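Austinoid biosynthesis clusters protein H (PDB 5X9K) takes part, as a homodimeric isomerase of the trt14 family, in the biosynthesis of the fungal meroterpenoids austinol and dehydroaustinol. Local coordinates at residues D44-L58 against L70-K84. Sequence-based numbering, arbitrary orientation.
Sequences DVESVLSFMSPSCTL and LQTKEESKADFQGLK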
ATOM      1  N   ASP A  44      21.054  -2.923 -11.790  1.00 26.40           N
ATOM      2  CA  ASP A  44      21.542  -3.297 -13.113  1.00 24.89           C
ATOM      3  C   ASP A  44      20.453  -3.228 -14.177  1.00 29.47           C
ATOM      4  O   ASP A  44      20.681  -3.677 -15.312  1.00 27.49           O
ATOM      5  CB  ASP A  44      22.181  -4.695 -13.079  1.00 25.23           C
ATOM      6  CG  ASP A  44      21.158  -5.828 -12.905  1.00 28.38           C
ATOM      7  OD1 ASP A  44      19.930  -5.568 -12.897  1.00 27.19           O
ATOM      8  OD2 ASP A  44      21.591  -6.998 -12.765  1.00 26.64           O
ATOM      9  N   VAL A  45      19.272  -2.703 -13.826  1.00 26.61           N
ATOM     10  CA  VAL A  45      18.120  -2.523 -14.713  1.00 26.38           C
ATOM     11  C   VAL A  45      17.466  -3.856 -15.075  1.00 24.29           C
ATOM     12  O   VAL A  45      16.267  -4.056 -14.852  1.00 25.75           O
ATOM     13  CB  VAL A  45      18.498  -1.765 -15.998  1.00 32.72           C
ATOM     14  CG1 VAL A  45      17.255  -1.508 -16.823  1.00 27.31           C
ATOM     15  CG2 VAL A  45      19.216  -0.459 -15.672  1.00 31.48           C
ATOM     16  N   GLU A  46      18.245  -4.769 -15.651  1.00 26.61           N
ATOM     17  CA  GLU A  46      17.654  -5.915 -16.332  1.00 23.95           C
ATOM     18  C   GLU A  46      17.265  -7.051 -15.396  1.00 24.00           C
ATOM     19  O   GLU A  46      16.375  -7.839 -15.731  1.00 23.94           O
ATOM     20  CB  GLU A  46      18.629  -6.435 -17.382  1.00 27.02           C
ATOM     21  CG  GLU A  46      19.052  -5.414 -18.416  1.00 26.37           C
ATOM     22  CD  GLU A  46      17.930  -5.049 -19.366  1.00 29.58           C
ATOM     23  OE1 GLU A  46      16.885  -5.740 -19.360  1.00 28.02           O
ATOM     24  OE2 GLU A  46      18.093  -4.059 -20.110  1.00 33.17           O
ATOM     25  N   SER A  47      17.925  -7.189 -14.249  1.00 24.39           N
ATOM     26  CA  SER A  47      17.618  -8.323 -13.387  1.00 25.01           C
ATOM     27  C   SER A  47      16.194  -8.248 -12.855  1.00 26.30           C
ATOM     28  O   SER A  47      15.523  -9.280 -12.722  1.00 26.26           O
ATOM     29  CB  SER A  47      18.624  -8.403 -12.245  1.00 26.71           C
ATOM     30  OG  SER A  47      19.841  -8.951 -12.711  1.00 26.68           O
ATOM     31  N   VAL A  48      15.717  -7.038 -12.549  1.00 24.59           N
ATOM     32  CA  VAL A  48      14.320  -6.851 -12.164  1.00 25.62           C
ATOM     33  C   VAL A  48      13.402  -7.152 -13.340  1.00 21.81           C
ATOM     34  O   VAL A  48      12.432  -7.910 -13.217  1.00 22.38           O
ATOM     35  CB  VAL A  48      14.083  -5.424 -11.635  1.00 25.62           C
ATOM     36  CG1 VAL A  48      12.639  -5.237 -11.313  1.00 25.58           C
ATOM     37  CG2 VAL A  48      14.925  -5.158 -10.397  1.00 25.78           C
ATOM     38  N   LEU A  49      13.705  -6.571 -14.502  1.00 22.60           N
ATOM     39  CA  LEU A  49      12.860  -6.780 -15.670  1.00 22.06           C
ATOM     40  C   LEU A  49      12.798  -8.246 -16.061  1.00 22.30           C
ATOM     41  O   LEU A  49      11.790  -8.690 -16.615  1.00 20.15           O
ATOM     42  CB  LEU A  49      13.371  -5.956 -16.851  1.00 24.75           C
ATOM     43  CG  LEU A  49      13.252  -4.436 -16.776  1.00 26.39           C
ATOM     44  CD1 LEU A  49      14.074  -3.840 -17.914  1.00 29.13           C
ATOM     45  CD2 LEU A  49      11.797  -4.010 -16.867  1.00 23.41           C
ATOM     46  N   SER A  50      13.863  -9.008 -15.806  1.00 21.03           N
ATOM     47  CA  SER A  50      13.877 -10.405 -16.222  1.00 24.16           C
ATOM     48  C   SER A  50      12.949 -11.276 -15.383  1.00 29.37           C
ATOM     49  O   SER A  50      12.680 -12.420 -15.766  1.00 24.89           O
ATOM     50  CB  SER A  50      15.302 -10.960 -16.171  1.00 27.79           C
ATOM     51  OG  SER A  50      15.692 -11.223 -14.839  1.00 27.53           O
ATOM     52  N   PHE A  51      12.456 -10.769 -14.258  1.00 18.95           N
ATOM     53  CA  PHE A  51      11.495 -11.489 -13.438  1.00 23.26           C
ATOM     54  C   PHE A  51      10.052 -11.082 -13.719  1.00 21.27           C
ATOM     55  O   PHE A  51       9.143 -11.561 -13.036  1.00 22.06           O
ATOM     56  CB  PHE A  51      11.821 -11.284 -11.956  1.00 22.49           C
ATOM     57  CG  PHE A  51      12.683 -12.371 -11.366  1.00 26.00           C
ATOM     58  CD1 PHE A  51      14.068 -12.321 -11.482  1.00 27.56           C
ATOM     59  CD2 PHE A  51      12.108 -13.430 -10.680  1.00 27.43           C
ATOM     60  CE1 PHE A  51      14.868 -13.321 -10.932  1.00 30.11           C
ATOM     61  CE2 PHE A  51      12.903 -14.434 -10.126  1.00 32.14           C
ATOM     62  CZ  PHE A  51      14.285 -14.376 -10.256  1.00 28.73           C
ATOM     63  N   MET A  52       9.818 -10.218 -14.705  1.00 19.23           N
ATOM     64  CA  MET A  52       8.481  -9.805 -15.104  1.00 16.96           C
ATOM     65  C   MET A  52       8.127 -10.457 -16.439  1.00 21.42           C
ATOM     66  O   MET A  52       8.937 -10.446 -17.375  1.00 19.94           O
ATOM     67  CB  MET A  52       8.397  -8.278 -15.203  1.00 20.61           C
ATOM     68  CG  MET A  52       8.746  -7.599 -13.900  1.00 21.23           C
ATOM     69  SD  MET A  52       8.892  -5.827 -14.142  1.00 30.89           S
ATOM     70  CE  MET A  52       9.424  -5.238 -12.560  1.00 37.06           C
ATOM     71  N   SER A  53       6.943 -11.066 -16.512  1.00 18.79           N
ATOM     72  CA  SER A  53       6.504 -11.628 -17.778  1.00 23.37           C
ATOM     73  C   SER A  53       6.280 -10.505 -18.796  1.00 24.78           C
ATOM     74  O   SER A  53       6.091  -9.341 -18.425  1.00 23.52           O
ATOM     75  CB  SER A  53       5.235 -12.470 -17.585  1.00 21.52           C
ATOM     76  OG  SER A  53       4.103 -11.704 -17.227  1.00 24.49           O
ATOM     77  N   PRO A  54       6.351 -10.818 -20.095  1.00 23.38           N
ATOM     78  CA  PRO A  54       6.153  -9.756 -21.106  1.00 22.75           C
ATOM     79  C   PRO A  54       4.851  -8.977 -20.938  1.00 22.43           C
ATOM     80  O   PRO A  54       4.820  -7.764 -21.185  1.00 26.85           O
ATOM     81  CB  PRO A  54       6.181 -10.530 -22.433  1.00 27.54           C
ATOM     82  CG  PRO A  54       6.966 -11.790 -22.146  1.00 22.31           C
ATOM     83  CD  PRO A  54       6.688 -12.126 -20.698  1.00 25.39           C
ATOM     84  N   SER A  55       3.779  -9.640 -20.510  1.00 23.92           N
ATOM     85  CA  SER A  55       2.469  -9.019 -20.344  1.00 27.50           C
ATOM     86  C   SER A  55       2.254  -8.437 -18.949  1.00 24.80           C
ATOM     87  O   SER A  55       1.118  -8.093 -18.604  1.00 25.40           O
ATOM     88  CB  SER A  55       1.364 -10.034 -20.640  1.00 27.09           C
ATOM     89  OG  SER A  55       1.430 -11.127 -19.731  1.00 26.22           O
ATOM     90  N   CYS A  56       3.307  -8.328 -18.142  1.00 24.39           N
ATOM     91  CA  CYS A  56       3.148  -7.875 -16.766  1.00 21.11           C
ATOM     92  C   CYS A  56       2.541  -6.479 -16.716  1.00 23.92           C
ATOM     93  O   CYS A  56       2.954  -5.574 -17.451  1.00 18.72           O
ATOM     94  CB  CYS A  56       4.498  -7.881 -16.060  1.00 21.59           C
ATOM     95  SG  CYS A  56       4.425  -7.514 -14.299  1.00 18.39           S
ATOM     96  N   THR A  57       1.550  -6.315 -15.845  1.00 20.14           N
ATOM     97  CA  THR A  57       0.944  -5.020 -15.552  1.00 23.05           C
ATOM     98  C   THR A  57       1.624  -4.463 -14.308  1.00 20.51           C
ATOM     99  O   THR A  57       1.672  -5.143 -13.280  1.00 22.11           O
ATOM    100  CB  THR A  57      -0.560  -5.173 -15.301  1.00 26.65           C
ATOM    101  OG1 THR A  57      -1.201  -5.741 -16.457  1.00 28.57           O
ATOM    102  CG2 THR A  57      -1.199  -3.826 -14.974  1.00 25.27           C
ATOM    103  N   LEU A  58       2.170  -3.252 -14.401  1.00 16.67           N
ATOM    104  CA  LEU A  58       2.664  -2.550 -13.220  1.00 20.87           C
ATOM    105  C   LEU A  58       1.617  -1.532 -12.788  1.00 22.78           C
ATOM    106  O   LEU A  58       1.185  -0.709 -13.598  1.00 22.37           O
ATOM    107  CB  LEU A  58       4.003  -1.861 -13.490  1.00 20.61           C
ATOM    108  CG  LEU A  58       5.170  -2.812 -13.769  1.00 21.54           C
ATOM    109  CD1 LEU A  58       5.271  -3.175 -15.243  1.00 25.99           C
ATOM    110  CD2 LEU A  58       6.470  -2.246 -13.262  1.00 25.60           C
ATOM    111  N   LEU A  70      -1.388   2.703 -14.341  1.00 21.89           N
ATOM    112  CA  LEU A  70      -0.912   1.459 -14.931  1.00 28.99           C
ATOM    113  C   LEU A  70       0.225   1.724 -15.910  1.00 28.86           C
ATOM    114  O   LEU A  70       0.246   2.752 -16.601  1.00 25.34           O
ATOM    115  CB  LEU A  70      -2.067   0.722 -15.624  1.00 25.40           C
ATOM    116  CG  LEU A  70      -2.683  -0.449 -14.852  1.00 32.07           C
ATOM    117  CD1 LEU A  70      -3.084  -0.064 -13.451  1.00 27.34           C
ATOM    118  CD2 LEU A  70      -3.873  -1.025 -15.609  1.00 30.64           C
ATOM    119  N   GLN A  71       1.179   0.792 -15.955  1.00 24.42           N
ATOM    120  CA  GLN A  71       2.314   0.866 -16.860  1.00 25.45           C
ATOM    121  C   GLN A  71       2.593  -0.519 -17.420  1.00 24.37           C
ATOM    122  O   GLN A  71       2.363  -1.534 -16.754  1.00 24.12           O
ATOM    123  CB  GLN A  71       3.590   1.386 -16.178  1.00 27.78           C
ATOM    124  CG  GLN A  71       3.631   2.892 -16.002  1.00 29.50           C
ATOM    125  CD  GLN A  71       5.012   3.392 -15.653  1.00 42.84           C
ATOM    126  OE1 GLN A  71       5.760   2.728 -14.932  1.00 44.77           O
ATOM    127  NE2 GLN A  71       5.364   4.567 -16.168  1.00 47.29           N
ATOM    128  N   THR A  72       3.081  -0.545 -18.658  1.00 25.61           N
ATOM    129  CA  THR A  72       3.578  -1.775 -19.248  1.00 24.26           C
ATOM    130  C   THR A  72       5.003  -2.022 -18.775  1.00 24.41           C
ATOM    131  O   THR A  72       5.679  -1.127 -18.265  1.00 24.97           O
ATOM    132  CB  THR A  72       3.555  -1.703 -20.776  1.00 20.09           C
ATOM    133  OG1 THR A  72       4.432  -0.657 -21.211  1.00 20.90           O
ATOM    134  CG2 THR A  72       2.162  -1.411 -21.272  1.00 27.12           C
ATOM    135  N   LYS A  73       5.463  -3.255 -18.966  1.00 26.20           N
ATOM    136  CA  LYS A  73       6.852  -3.569 -18.655  1.00 25.63           C
ATOM    137  C   LYS A  73       7.801  -2.673 -19.448  1.00 29.56           C
ATOM    138  O   LYS A  73       8.803  -2.175 -18.910  1.00 25.64           O
ATOM    139  CB  LYS A  73       7.108  -5.050 -18.934  1.00 24.25           C
ATOM    140  CG  LYS A  73       8.463  -5.529 -18.514  1.00 24.70           C
ATOM    141  CD  LYS A  73       8.649  -7.002 -18.849  1.00 24.68           C
ATOM    142  CE  LYS A  73      10.125  -7.348 -18.913  1.00 24.48           C
ATOM    143  NZ  LYS A  73      10.306  -8.786 -19.208  1.00 23.44           N
ATOM    144  N   GLU A  74       7.468  -2.419 -20.718  1.00 26.86           N
ATOM    145  CA  GLU A  74       8.281  -1.537 -21.551  1.00 30.30           C
ATOM    146  C   GLU A  74       8.327  -0.125 -20.989  1.00 29.86           C
ATOM    147  O   GLU A  74       9.393   0.505 -20.958  1.00 33.51           O
ATOM    148  CB  GLU A  74       7.727  -1.523 -22.978  1.00 29.99           C
ATOM    149  CG  GLU A  74       8.639  -0.875 -24.008  1.00 42.04           C
ATOM    150  CD  GLU A  74       8.127  -1.069 -25.429  1.00 46.01           C
ATOM    151  OE1 GLU A  74       7.557  -0.108 -25.992  1.00 51.84           O
ATOM    152  OE2 GLU A  74       8.275  -2.188 -25.971  1.00 43.52           O
ATOM    153  N   GLU A  75       7.181   0.392 -20.541  1.00 25.21           N
ATOM    154  CA  GLU A  75       7.146   1.726 -19.948  1.00 26.80           C
ATOM    155  C   GLU A  75       7.927   1.794 -18.636  1.00 29.11           C
ATOM    156  O   GLU A  75       8.474   2.847 -18.295  1.00 28.47           O
ATOM    157  CB  GLU A  75       5.692   2.157 -19.723  1.00 26.24           C
ATOM    158  CG  GLU A  75       4.985   2.668 -20.959  1.00 26.35           C
ATOM    159  CD  GLU A  75       3.499   2.856 -20.726  1.00 31.28           C
ATOM    160  OE1 GLU A  75       2.932   2.086 -19.924  1.00 26.79           O
ATOM    161  OE2 GLU A  75       2.896   3.771 -21.334  1.00 27.81           O
ATOM    162  N   SER A  76       7.999   0.701 -17.887  1.00 30.80           N
ATOM    163  CA  SER A  76       8.634   0.796 -16.582  1.00 32.19           C
ATOM    164  C   SER A  76      10.156   0.747 -16.644  1.00 33.28           C
ATOM    165  O   SER A  76      10.803   1.018 -15.627  1.00 30.29           O
ATOM    166  CB  SER A  76       8.129  -0.317 -15.669  1.00 31.63           C
ATOM    167  OG  SER A  76       8.602  -1.582 -16.092  1.00 32.56           O
ATOM    168  N   LYS A  77      10.745   0.416 -17.797  1.00 32.49           N
ATOM    169  CA  LYS A  77      12.200   0.275 -17.854  1.00 30.05           C
ATOM    170  C   LYS A  77      12.910   1.572 -17.479  1.00 34.01           C
ATOM    171  O   LYS A  77      13.990   1.538 -16.876  1.00 32.83           O
ATOM    172  CB  LYS A  77      12.637  -0.189 -19.244  1.00 32.83           C
ATOM    173  CG  LYS A  77      14.133  -0.474 -19.336  1.00 35.26           C
ATOM    174  CD  LYS A  77      14.487  -1.364 -20.512  1.00 30.99           C
ATOM    175  CE  LYS A  77      15.945  -1.767 -20.446  1.00 30.92           C
ATOM    176  NZ  LYS A  77      16.429  -2.322 -21.730  1.00 29.74           N
ATOM    177  N   ALA A  78      12.320   2.721 -17.818  1.00 29.24           N
ATOM    178  CA  ALA A  78      12.911   3.997 -17.426  1.00 33.72           C
ATOM    179  C   ALA A  78      13.064   4.108 -15.912  1.00 35.04           C
ATOM    180  O   ALA A  78      14.041   4.693 -15.431  1.00 35.37           O
ATOM    181  CB  ALA A  78      12.060   5.148 -17.967  1.00 30.96           C
ATOM    182  N   ASP A  79      12.108   3.552 -15.151  1.00 30.55           N
ATOM    183  CA  ASP A  79      12.179   3.609 -13.694  1.00 32.51           C
ATOM    184  C   ASP A  79      13.401   2.865 -13.175  1.00 34.52           C
ATOM    185  O   ASP A  79      14.104   3.351 -12.284  1.00 31.38           O
ATOM    186  CB  ASP A  79      10.901   3.031 -13.073  1.00 36.48           C
ATOM    187  CG  ASP A  79       9.673   3.926 -13.284  1.00 40.96           C
ATOM    188  OD1 ASP A  79       9.817   5.165 -13.256  1.00 45.24           O
ATOM    189  OD2 ASP A  79       8.557   3.386 -13.465  1.00 42.70           O
ATOM    190  N   PHE A  80      13.669   1.676 -13.712  1.00 29.72           N
ATOM    191  CA  PHE A  80      14.839   0.935 -13.255  1.00 33.80           C
ATOM    192  C   PHE A  80      16.130   1.553 -13.780  1.00 32.68           C
ATOM    193  O   PHE A  80      17.182   1.446 -13.130  1.00 29.04           O
ATOM    194  CB  PHE A  80      14.699  -0.535 -13.651  1.00 33.12           C
ATOM    195  CG  PHE A  80      13.367  -1.125 -13.256  1.00 34.62           C
ATOM    196  CD1 PHE A  80      13.043  -1.292 -11.919  1.00 32.92           C
ATOM    197  CD2 PHE A  80      12.433  -1.476 -14.215  1.00 36.89           C
ATOM    198  CE1 PHE A  80      11.814  -1.811 -11.550  1.00 36.99           C
ATOM    199  CE2 PHE A  80      11.206  -2.001 -13.851  1.00 36.21           C
ATOM    200  CZ  PHE A  80      10.897  -2.165 -12.515  1.00 34.50           C
ATOM    201  N   GLN A  81      16.066   2.231 -14.929  1.00 31.20           N
ATOM    202  CA  GLN A  81      17.224   2.988 -15.386  1.00 34.74           C
ATOM    203  C   GLN A  81      17.567   4.090 -14.395  1.00 34.00           C
ATOM    204  O   GLN A  81      18.745   4.340 -14.118  1.00 32.63           O
ATOM    205  CB  GLN A  81      16.962   3.561 -16.778  1.00 36.02           C
ATOM    206  CG  GLN A  81      16.872   2.492 -17.850  1.00 44.25           C
ATOM    207  CD  GLN A  81      16.525   3.045 -19.219  1.00 50.91           C
ATOM    208  OE1 GLN A  81      16.126   4.203 -19.357  1.00 55.93           O
ATOM    209  NE2 GLN A  81      16.680   2.213 -20.243  1.00 51.53           N
ATOM    210  N   GLY A  82      16.546   4.738 -13.827  1.00 33.06           N
ATOM    211  CA  GLY A  82      16.797   5.790 -12.854  1.00 29.75           C
ATOM    212  C   GLY A  82      17.386   5.264 -11.560  1.00 30.55           C
ATOM    213  O   GLY A  82      18.280   5.884 -10.980  1.00 29.35           O
ATOM    214  N   LEU A  83      16.891   4.116 -11.083  1.00 31.03           N
ATOM    215  CA  LEU A  83      17.493   3.486  -9.911  1.00 31.84           C
ATOM    216  C   LEU A  83      18.995   3.325 -10.096  1.00 27.95           C
ATOM    217  O   LEU A  83      19.791   3.688  -9.220  1.00 25.39           O
ATOM    218  CB  LEU A  83      16.849   2.122  -9.641  1.00 32.44           C
ATOM    219  CG  LEU A  83      15.650   2.005  -8.704  1.00 32.86           C
ATOM    220  CD1 LEU A  83      15.253   0.538  -8.569  1.00 27.64           C
ATOM    221  CD2 LEU A  83      15.955   2.606  -7.347  1.00 30.75           C
ATOM    222  N   LYS A  84      19.399   2.794 -11.252  1.00 27.87           N
ATOM    223  CA  LYS A  84      20.816   2.598 -11.526  1.00 29.29           C
ATOM    224  C   LYS A  84      21.567   3.925 -11.514  1.00 29.61           C
ATOM    225  O   LYS A  84      22.620   4.053 -10.876  1.00 29.66           O
ATOM    226  CB  LYS A  84      20.981   1.893 -12.872  1.00 30.70           C
ATOM    227  CG  LYS A  84      22.421   1.641 -13.258  1.00 30.69           C
ATOM    228  CD  LYS A  84      22.499   0.727 -14.456  1.00 32.51           C
ATOM    229  CE  LYS A  84      23.906   0.724 -15.043  1.00 39.52           C
ATOM    230  NZ  LYS A  84      24.179   2.017 -15.740  1.00 47.49           N
TER
HETATM  231  O   HOH W   1      18.210  -0.776 -12.051  1.00 27.06           O
HETATM  232  O   HOH W   2       3.677  -5.518 -19.899  1.00 22.53           O
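The phenyl ring of Phe-80 reaches from helix 73-84 into a pocket built by Val-48, Leu-49, Met-52 and Leu-58. Val-48 lays CG1 over one ring face, 4.0 Å from the centroid of the Phe-80 ring, a CH-pi contact. The other three come in obliquely: Leu-49 through CD2 beside CD2 and CE2 of the ring, Met-52 through its terminal methyl, and Leu-58, more distantly, through CD2 near CZ. The Met-52 chain is extended beyond CG (chi2 171°, chi3 -176°), which carries CE to 3.4 Å from CZ of Phe-80 and leaves SD in a longer Met-aromatic contact. Leu-49 is also a knob among Lys-73, Ser-76, Lys-77 and Phe-80, its CD1 lying 3.6 Å from Lys-77 CD.

Lys-73 stretches fully out, with CG anti to its own N (chi1 -174°), past the CB of Met-52 to the turn linking Leu-49 to Met-52. There NZ donates to Met-52 O at 2.8 Å and weakly to Leu-49 O, so that one ammonium group bridges the first and last carbonyls of the turn. Lys-77 is similarly extended, and its NZ forms a salt bridge with Glu-46, donating to the syn lone pair of OE2 at 2.9 Å.

Helix 73-84 follows directly on the hairpin of strands 56-61 and 70-72, within a curved mixed sheet flanked by helices, consistent with an NTF2-like alpha+beta cone fold. Leu-58 and Gln-71 make its antiparallel hydrogen-bonded pair, with Leu-58 N to Gln-71 O at 2.9 Å and the return bond from Gln-71 N. Leu-58 turns CD2 onto Ser-76 CB at 3.5 Å, while Phe-144 of the neighbouring strand also touches its side chain. Thr-72 and Glu-75 form a capping box at the start of helix 73-84. At the far end, Val-45 sets CG2 against Lys-84 CD, and a water links Val-45 N to Phe-80 O.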